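PDB 1SA3: type II restriction enzyme MspI, which recognises the double-stranded DNA sequence 5'-CCGG-3' and cleaves it after the first cytosine, leaving terminal 5'-phosphates. Local coordinates for residues Y131-C137 / I151-Q155; F182-C186 / T243-W247. All blocks are in the same frame, centred on the assembly; numbering follows the deposited sequence.

Contact 1 (Y131-C137 / I151-Q155)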
ATOM      1  N   TYR E 131      -5.838   2.000  13.187  1.00 15.01           N
ATOM      2  CA  TYR E 131      -5.116   2.645  14.277  1.00 16.01           C
ATOM      3  C   TYR E 131      -6.050   3.259  15.299  1.00 16.07           C
ATOM      4  O   TYR E 131      -7.208   3.539  15.008  1.00 14.45           O
ATOM      5  CB  TYR E 131      -4.248   3.802  13.763  1.00 14.18           C
ATOM      6  CG  TYR E 131      -3.311   3.526  12.607  1.00 16.83           C
ATOM      7  CD1 TYR E 131      -3.614   3.985  11.328  1.00 16.42           C
ATOM      8  CD2 TYR E 131      -2.088   2.888  12.807  1.00 18.85           C
ATOM      9  CE1 TYR E 131      -2.727   3.829  10.277  1.00 17.82           C
ATOM     10  CE2 TYR E 131      -1.184   2.724  11.750  1.00 19.23           C
ATOM     11  CZ  TYR E 131      -1.515   3.199  10.493  1.00 13.63           C
ATOM     12  OH  TYR E 131      -0.644   3.053   9.445  1.00 13.90           O
ATOM     13  N   ASP E 132      -5.524   3.494  16.499  1.00 17.53           N
ATOM     14  CA  ASP E 132      -6.300   4.166  17.522  1.00 13.62           C
ATOM     15  C   ASP E 132      -6.052   5.650  17.252  1.00 15.37           C
ATOM     16  O   ASP E 132      -4.991   6.025  16.758  1.00 14.77           O
ATOM     17  CB  ASP E 132      -5.792   3.826  18.919  1.00 15.88           C
ATOM     18  CG  ASP E 132      -6.497   4.625  19.983  1.00 18.28           C
ATOM     19  OD1 ASP E 132      -7.698   4.371  20.211  1.00 21.02           O
ATOM     20  OD2 ASP E 132      -5.857   5.524  20.574  1.00 23.60           O
ATOM     21  N   VAL E 133      -7.024   6.491  17.584  1.00 15.32           N
ATOM     22  CA  VAL E 133      -6.902   7.922  17.363  1.00 17.01           C
ATOM     23  C   VAL E 133      -5.617   8.532  17.928  1.00 16.41           C
ATOM     24  O   VAL E 133      -4.977   9.346  17.270  1.00 18.43           O
ATOM     25  CB  VAL E 133      -8.124   8.661  17.967  1.00 17.32           C
ATOM     26  CG1 VAL E 133      -8.181   8.419  19.473  1.00 18.33           C
ATOM     27  CG2 VAL E 133      -8.048  10.148  17.659  1.00 16.68           C
ATOM     28  N   GLU E 134      -5.226   8.146  19.137  1.00 18.78           N
ATOM     29  CA  GLU E 134      -4.022   8.722  19.748  1.00 19.80           C
ATOM     30  C   GLU E 134      -2.756   8.397  18.953  1.00 20.64           C
ATOM     31  O   GLU E 134      -1.830   9.208  18.869  1.00 19.12           O
ATOM     32  CB  GLU E 134      -3.873   8.222  21.189  1.00 22.32           C
ATOM     33  CG  GLU E 134      -4.991   8.658  22.143  1.00 21.36           C
ATOM     34  CD  GLU E 134      -4.992  10.156  22.419  1.00 25.80           C
ATOM     35  OE1 GLU E 134      -3.984  10.829  22.111  1.00 27.28           O
ATOM     36  OE2 GLU E 134      -6.001  10.661  22.952  1.00 21.09           O
ATOM     37  N   THR E 135      -2.721   7.205  18.373  1.00 18.57           N
ATOM     38  CA  THR E 135      -1.574   6.776  17.589  1.00 20.11           C
ATOM     39  C   THR E 135      -1.460   7.640  16.336  1.00 21.12           C
ATOM     40  O   THR E 135      -0.367   8.076  15.964  1.00 20.91           O
ATOM     41  CB  THR E 135      -1.724   5.302  17.199  1.00 21.60           C
ATOM     42  OG1 THR E 135      -1.915   4.529  18.388  1.00 19.68           O
ATOM     43  CG2 THR E 135      -0.484   4.795  16.468  1.00 21.43           C
ATOM     44  N   ILE E 136      -2.593   7.886  15.686  1.00 20.75           N
ATOM     45  CA  ILE E 136      -2.625   8.711  14.482  1.00 21.71           C
ATOM     46  C   ILE E 136      -2.171  10.141  14.796  1.00 21.45           C
ATOM     47  O   ILE E 136      -1.291  10.698  14.130  1.00 17.86           O
ATOM     48  CB  ILE E 136      -4.051   8.793  13.912  1.00 21.32           C
ATOM     49  CG1 ILE E 136      -4.561   7.389  13.587  1.00 22.97           C
ATOM     50  CG2 ILE E 136      -4.065   9.692  12.691  1.00 21.83           C
ATOM     51  CD1 ILE E 136      -6.043   7.327  13.262  1.00 21.77           C
ATOM     52  N   CYS E 137      -2.792  10.737  15.808  1.00 17.82           N
ATOM     53  CA  CYS E 137      -2.465  12.100  16.190  1.00 21.86           C
ATOM     54  C   CYS E 137      -0.986  12.236  16.533  1.00 20.12           C
ATOM     55  O   CYS E 137      -0.347  13.215  16.155  1.00 25.12           O
ATOM     56  CB  CYS E 137      -3.354  12.540  17.362  1.00 19.37           C
ATOM     57  SG  CYS E 137      -5.084  12.809  16.859  1.00 21.23           S
ATOM     58  N   ILE E 151     -11.955  13.478  15.449  1.00 16.31           N
ATOM     59  CA  ILE E 151     -11.433  12.214  14.952  1.00 18.44           C
ATOM     60  C   ILE E 151     -11.850  11.118  15.936  1.00 19.64           C
ATOM     61  O   ILE E 151     -12.288  10.040  15.527  1.00 20.33           O
ATOM     62  CB  ILE E 151      -9.895  12.235  14.820  1.00 17.47           C
ATOM     63  CG1 ILE E 151      -9.487  13.267  13.764  1.00 17.55           C
ATOM     64  CG2 ILE E 151      -9.389  10.835  14.432  1.00 15.61           C
ATOM     65  CD1 ILE E 151      -7.980  13.508  13.663  1.00 20.66           C
ATOM     66  N   ARG E 152     -11.722  11.395  17.233  1.00 20.55           N
ATOM     67  CA  ARG E 152     -12.094  10.415  18.250  1.00 18.42           C
ATOM     68  C   ARG E 152     -13.581  10.086  18.169  1.00 17.79           C
ATOM     69  O   ARG E 152     -13.978   8.951  18.417  1.00 19.07           O
ATOM     70  CB  ARG E 152     -11.773  10.927  19.661  1.00 17.41           C
ATOM     71  CG  ARG E 152     -11.834   9.842  20.738  1.00 18.89           C
ATOM     72  CD  ARG E 152     -11.992  10.415  22.147  1.00 18.55           C
ATOM     73  NE  ARG E 152     -10.962  11.389  22.492  1.00 19.92           N
ATOM     74  CZ  ARG E 152      -9.669  11.112  22.654  1.00 21.93           C
ATOM     75  NH1 ARG E 152      -9.218   9.876  22.506  1.00 21.56           N
ATOM     76  NH2 ARG E 152      -8.823  12.081  22.977  1.00 21.59           N
ATOM     77  N   LYS E 153     -14.404  11.081  17.843  1.00 18.38           N
ATOM     78  CA  LYS E 153     -15.840  10.862  17.732  1.00 17.88           C
ATOM     79  C   LYS E 153     -16.097   9.853  16.620  1.00 19.09           C
ATOM     80  O   LYS E 153     -16.942   8.968  16.756  1.00 16.12           O
ATOM     81  CB  LYS E 153     -16.577  12.161  17.403  1.00 18.27           C
ATOM     82  CG  LYS E 153     -18.081  11.964  17.207  1.00 22.26           C
ATOM     83  CD  LYS E 153     -18.801  13.275  16.906  1.00 22.01           C
ATOM     84  CE  LYS E 153     -20.296  13.056  16.677  1.00 26.22           C
ATOM     85  NZ  LYS E 153     -20.951  12.360  17.832  1.00 26.12           N
ATOM     86  N   HIS E 154     -15.365  10.004  15.520  1.00 17.29           N
ATOM     87  CA  HIS E 154     -15.502   9.102  14.381  1.00 17.04           C
ATOM     88  C   HIS E 154     -15.117   7.692  14.830  1.00 18.87           C
ATOM     89  O   HIS E 154     -15.795   6.716  14.506  1.00 17.86           O
ATOM     90  CB  HIS E 154     -14.587   9.556  13.245  1.00 15.24           C
ATOM     91  CG  HIS E 154     -14.974   9.014  11.903  1.00 19.04           C
ATOM     92  ND1 HIS E 154     -14.946   7.669  11.608  1.00 15.54           N
ATOM     93  CD2 HIS E 154     -15.417   9.637  10.786  1.00 18.07           C
ATOM     94  CE1 HIS E 154     -15.357   7.487  10.365  1.00 18.92           C
ATOM     95  NE2 HIS E 154     -15.649   8.666   9.844  1.00 16.94           N
ATOM     96  N   GLN E 155     -14.025   7.589  15.582  1.00 16.75           N
ATOM     97  CA  GLN E 155     -13.583   6.290  16.069  1.00 16.82           C
ATOM     98  C   GLN E 155     -14.652   5.668  16.956  1.00 16.71           C
ATOM     99  O   GLN E 155     -15.023   4.508  16.774  1.00 15.64           O
ATOM    100  CB  GLN E 155     -12.273   6.432  16.848  1.00 19.47           C
ATOM    101  CG  GLN E 155     -11.840   5.177  17.610  1.00 17.28           C
ATOM    102  CD  GLN E 155     -10.395   5.262  18.105  1.00 19.76           C
ATOM    103  OE1 GLN E 155      -9.453   5.294  17.306  1.00 15.15           O
ATOM    104  NE2 GLN E 155     -10.218   5.304  19.422  1.00 15.97           N
TER
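Gln155 reaches across to the start of helix 133-140 and grips it with both ends of its amide. Its OE1 accepts from Val133 N at 2.7 Å, while NE2 donates to Asp132 OD1 at 2.8 Å, arriving from above the carboxylate plane. The chain that delivers the amide is stretched out, CG anti to the backbone N (chi1 170°) and extended beyond it. Asp132 is the N-cap of the helix: its other oxygen, OD2, takes the N-H of Glu134 at 3.1 Å, so one carboxylate both caps the helix and ties it to its neighbour. Next to these two bonds the packing is close and mostly apolar. Val133 points at helix 146-157 and splits its branches, CG2 against Ile151 CG2 (3.6 Å) and CG1 beside the Arg152 guanidinium, with NH1 at 3.5 Å. The partly exposed side is looser. There Glu134 OE2 lies at the edge of the Arg152 guanidinium, in its plane, in a salt bridge to NH2 of 3.2 Å and a weak bond to NH1. Each charge has a second partner, Lys148 for Glu134 and Glu149 for Arg152. The two helical segments run roughly antiparallel, at 146°, forming a helical hairpin directly after strand 127-131. Strand 258-261 packs against Ile136, Ile151 and Gln155 through Met258, and helix 165-175 meets Ile151 through Leu171.

Contact 2 (F182-C186 / T243-W247)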
ATOM      1  N   PHE E 182      -1.059  13.261   7.142  1.00 17.48           N
ATOM      2  CA  PHE E 182      -2.037  12.235   7.504  1.00 16.12           C
ATOM      3  C   PHE E 182      -1.970  11.054   6.529  1.00 14.35           C
ATOM      4  O   PHE E 182      -1.882   9.895   6.939  1.00 16.08           O
ATOM      5  CB  PHE E 182      -3.451  12.827   7.487  1.00 15.85           C
ATOM      6  CG  PHE E 182      -4.496  11.952   8.140  1.00 17.74           C
ATOM      7  CD1 PHE E 182      -4.837  12.139   9.476  1.00 18.53           C
ATOM      8  CD2 PHE E 182      -5.168  10.976   7.410  1.00 18.45           C
ATOM      9  CE1 PHE E 182      -5.840  11.373  10.081  1.00 19.53           C
ATOM     10  CE2 PHE E 182      -6.171  10.205   8.005  1.00 18.85           C
ATOM     11  CZ  PHE E 182      -6.509  10.408   9.348  1.00 17.25           C
ATOM     12  N   ILE E 183      -2.007  11.349   5.234  1.00 15.28           N
ATOM     13  CA  ILE E 183      -1.965  10.294   4.229  1.00 17.42           C
ATOM     14  C   ILE E 183      -0.646   9.534   4.245  1.00 16.54           C
ATOM     15  O   ILE E 183      -0.627   8.305   4.285  1.00 15.77           O
ATOM     16  CB  ILE E 183      -2.175  10.855   2.814  1.00 18.17           C
ATOM     17  CG1 ILE E 183      -3.526  11.563   2.729  1.00 16.13           C
ATOM     18  CG2 ILE E 183      -2.128   9.719   1.804  1.00 15.64           C
ATOM     19  CD1 ILE E 183      -3.666  12.480   1.540  1.00 16.84           C
ATOM     20  N   ARG E 184       0.458  10.269   4.209  1.00 16.08           N
ATOM     21  CA  ARG E 184       1.776   9.646   4.203  1.00 16.00           C
ATOM     22  C   ARG E 184       1.989   8.781   5.444  1.00 17.47           C
ATOM     23  O   ARG E 184       2.509   7.668   5.352  1.00 16.87           O
ATOM     24  CB  ARG E 184       2.864  10.726   4.107  1.00 18.75           C
ATOM     25  CG  ARG E 184       4.267  10.199   3.876  1.00 20.86           C
ATOM     26  CD  ARG E 184       5.261  11.354   3.716  1.00 23.53           C
ATOM     27  NE  ARG E 184       4.984  12.167   2.534  1.00 23.97           N
ATOM     28  CZ  ARG E 184       5.333  11.844   1.294  1.00 26.49           C
ATOM     29  NH1 ARG E 184       5.986  10.714   1.056  1.00 30.37           N
ATOM     30  NH2 ARG E 184       5.035  12.656   0.283  1.00 28.89           N
ATOM     31  N   TRP E 185       1.569   9.272   6.608  1.00 16.08           N
ATOM     32  CA  TRP E 185       1.751   8.496   7.827  1.00 18.50           C
ATOM     33  C   TRP E 185       0.876   7.240   7.843  1.00 16.49           C
ATOM     34  O   TRP E 185       1.315   6.179   8.281  1.00 15.75           O
ATOM     35  CB  TRP E 185       1.452   9.343   9.065  1.00 22.21           C
ATOM     36  CG  TRP E 185       1.695   8.589  10.324  1.00 23.33           C
ATOM     37  CD1 TRP E 185       2.877   8.467  10.994  1.00 22.87           C
ATOM     38  CD2 TRP E 185       0.751   7.776  11.024  1.00 20.38           C
ATOM     39  NE1 TRP E 185       2.728   7.624  12.068  1.00 19.22           N
ATOM     40  CE2 TRP E 185       1.431   7.185  12.110  1.00 22.18           C
ATOM     41  CE3 TRP E 185      -0.607   7.487  10.836  1.00 23.07           C
ATOM     42  CZ2 TRP E 185       0.799   6.316  13.009  1.00 24.18           C
ATOM     43  CZ3 TRP E 185      -1.235   6.625  11.727  1.00 22.47           C
ATOM     44  CH2 TRP E 185      -0.530   6.050  12.801  1.00 22.40           C
ATOM     45  N   CYS E 186      -0.357   7.359   7.365  1.00 18.05           N
ATOM     46  CA  CYS E 186      -1.259   6.212   7.337  1.00 14.84           C
ATOM     47  C   CYS E 186      -0.722   5.046   6.507  1.00 17.49           C
ATOM     48  O   CYS E 186      -0.855   3.890   6.908  1.00 15.99           O
ATOM     49  CB  CYS E 186      -2.631   6.612   6.786  1.00 20.94           C
ATOM     50  SG  CYS E 186      -3.721   7.364   8.004  1.00 23.77           S
ATOM     51  N   THR E 243      -8.813  13.986   2.872  1.00 25.24           N
ATOM     52  CA  THR E 243      -7.637  13.121   2.761  1.00 20.95           C
ATOM     53  C   THR E 243      -7.692  12.170   1.573  1.00 21.66           C
ATOM     54  O   THR E 243      -6.661  11.650   1.157  1.00 23.10           O
ATOM     55  CB  THR E 243      -7.437  12.230   4.004  1.00 20.11           C
ATOM     56  OG1 THR E 243      -8.593  11.405   4.179  1.00 16.90           O
ATOM     57  CG2 THR E 243      -7.198  13.064   5.242  1.00 17.98           C
ATOM     58  N   GLY E 244      -8.883  11.924   1.039  1.00 19.79           N
ATOM     59  CA  GLY E 244      -8.995  11.014  -0.087  1.00 21.62           C
ATOM     60  C   GLY E 244      -8.978   9.550   0.338  1.00 19.90           C
ATOM     61  O   GLY E 244      -9.059   8.639  -0.490  1.00 19.18           O
ATOM     62  N   LEU E 245      -8.846   9.324   1.637  1.00 17.44           N
ATOM     63  CA  LEU E 245      -8.856   7.971   2.175  1.00 18.57           C
ATOM     64  C   LEU E 245     -10.283   7.730   2.648  1.00 18.05           C
ATOM     65  O   LEU E 245     -11.009   8.683   2.940  1.00 18.57           O
ATOM     66  CB  LEU E 245      -7.902   7.862   3.370  1.00 14.69           C
ATOM     67  CG  LEU E 245      -6.419   8.100   3.084  1.00 15.99           C
ATOM     68  CD1 LEU E 245      -5.638   8.014   4.389  1.00 18.59           C
ATOM     69  CD2 LEU E 245      -5.914   7.063   2.087  1.00 15.08           C
ATOM     70  N   ASN E 246     -10.690   6.469   2.717  1.00 15.43           N
ATOM     71  CA  ASN E 246     -12.027   6.150   3.193  1.00 18.83           C
ATOM     72  C   ASN E 246     -11.907   5.795   4.666  1.00 19.12           C
ATOM     73  O   ASN E 246     -11.202   4.848   5.023  1.00 19.44           O
ATOM     74  CB  ASN E 246     -12.611   4.967   2.421  1.00 21.82           C
ATOM     75  CG  ASN E 246     -12.576   5.182   0.921  1.00 27.64           C
ATOM     76  OD1 ASN E 246     -11.544   4.995   0.277  1.00 31.69           O
ATOM     77  ND2 ASN E 246     -13.700   5.595   0.362  1.00 26.33           N
ATOM     78  N   TRP E 247     -12.572   6.574   5.517  1.00 15.18           N
ATOM     79  CA  TRP E 247     -12.547   6.350   6.961  1.00 16.15           C
ATOM     80  C   TRP E 247     -13.657   5.394   7.404  1.00 13.29           C
ATOM     81  O   TRP E 247     -14.830   5.619   7.113  1.00 16.10           O
ATOM     82  CB  TRP E 247     -12.746   7.676   7.711  1.00 15.03           C
ATOM     83  CG  TRP E 247     -11.639   8.682   7.569  1.00 13.17           C
ATOM     84  CD1 TRP E 247     -10.816   8.859   6.503  1.00 12.98           C
ATOM     85  CD2 TRP E 247     -11.295   9.706   8.519  1.00 14.12           C
ATOM     86  NE1 TRP E 247      -9.978   9.932   6.721  1.00 14.74           N
ATOM     87  CE2 TRP E 247     -10.253  10.469   7.953  1.00 13.53           C
ATOM     88  CE3 TRP E 247     -11.775  10.049   9.792  1.00 13.21           C
ATOM     89  CZ2 TRP E 247      -9.676  11.559   8.615  1.00 13.00           C
ATOM     90  CZ3 TRP E 247     -11.200  11.139  10.453  1.00 18.69           C
ATOM     91  CH2 TRP E 247     -10.160  11.878   9.858  1.00 14.43           C
TER
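An ST turn at Thr243 leads into strand 246-249, and this turn and the start of the strand pack on helix 179-188 in a buried, largely apolar contact. Thr243 OG1 accepts from Leu245 N at 3.3 Å, which closes the turn, and also from Trp247 NE1 at 3.2 Å; it is hydrogen-bonded to Gly240 O as well. The same hydroxyl thus links the turn to the indole of the following strand. With OG1 placed between the backbone N and the carbonyl carbon (chi1 60°), Thr243 turns its methyl CG2 to the helix, where it meets Phe182 CD2 at 3.6 Å.

Phe182 makes the broadest approach from the helix, meeting Thr243, Leu245 and Trp247. Its ring and the six-membered ring of Trp247 approach from opposite directions with planes only 9° apart, yet the rings are slid so far that they barely overlap, their centroids 5.3 Å apart. Phe182 CZ and Trp247 CZ2 are the closest atoms of the pair, at 3.4 Å. Leu245 CD1 lies at the edge of the Phe182 ring, near its plane, and also touches Cys186 CB at 4.1 Å, bridging two successive turns of the helix. The Ile183 and Thr243 side chains slide past each other in opposite directions, and Ile183 CD1 ends close to Thr243 O, at 3.1 Å, a slightly short contact.

Other elements close in around the contact. Helix 222-234 touches Ile183 and Leu245, helix 165-175 brings Leu175 to Phe182, Thr243 and Trp247, and Trp247 meets Phe260 edge-to-face, while on another flank Phe182 packs on Val140 of helix 133-140.

How the contacts relate
Contacts 1 and 2 follow each other along the chain, and their centres lie 12 Å apart. Helix 179-188 belongs to contact 2 and touches the 131-137 segment of contact 1: Tyr131 OH probably hydrogen-bonds Cys186 O at 2.7 Å, and Ile136 CG2 meets Phe182 CE1 at 3.6 Å. A second bridge joins the other two segments, where the rings of His154 and Trp247 meet edge-to-face. Both contacts come within about 4 Å of the bound DNA, contact 1 through His154 at a phosphate and contact 2 through Asn246 on a cytosine base. The sodium ion is held elsewhere, by Glu35, Asp84 and Asp99.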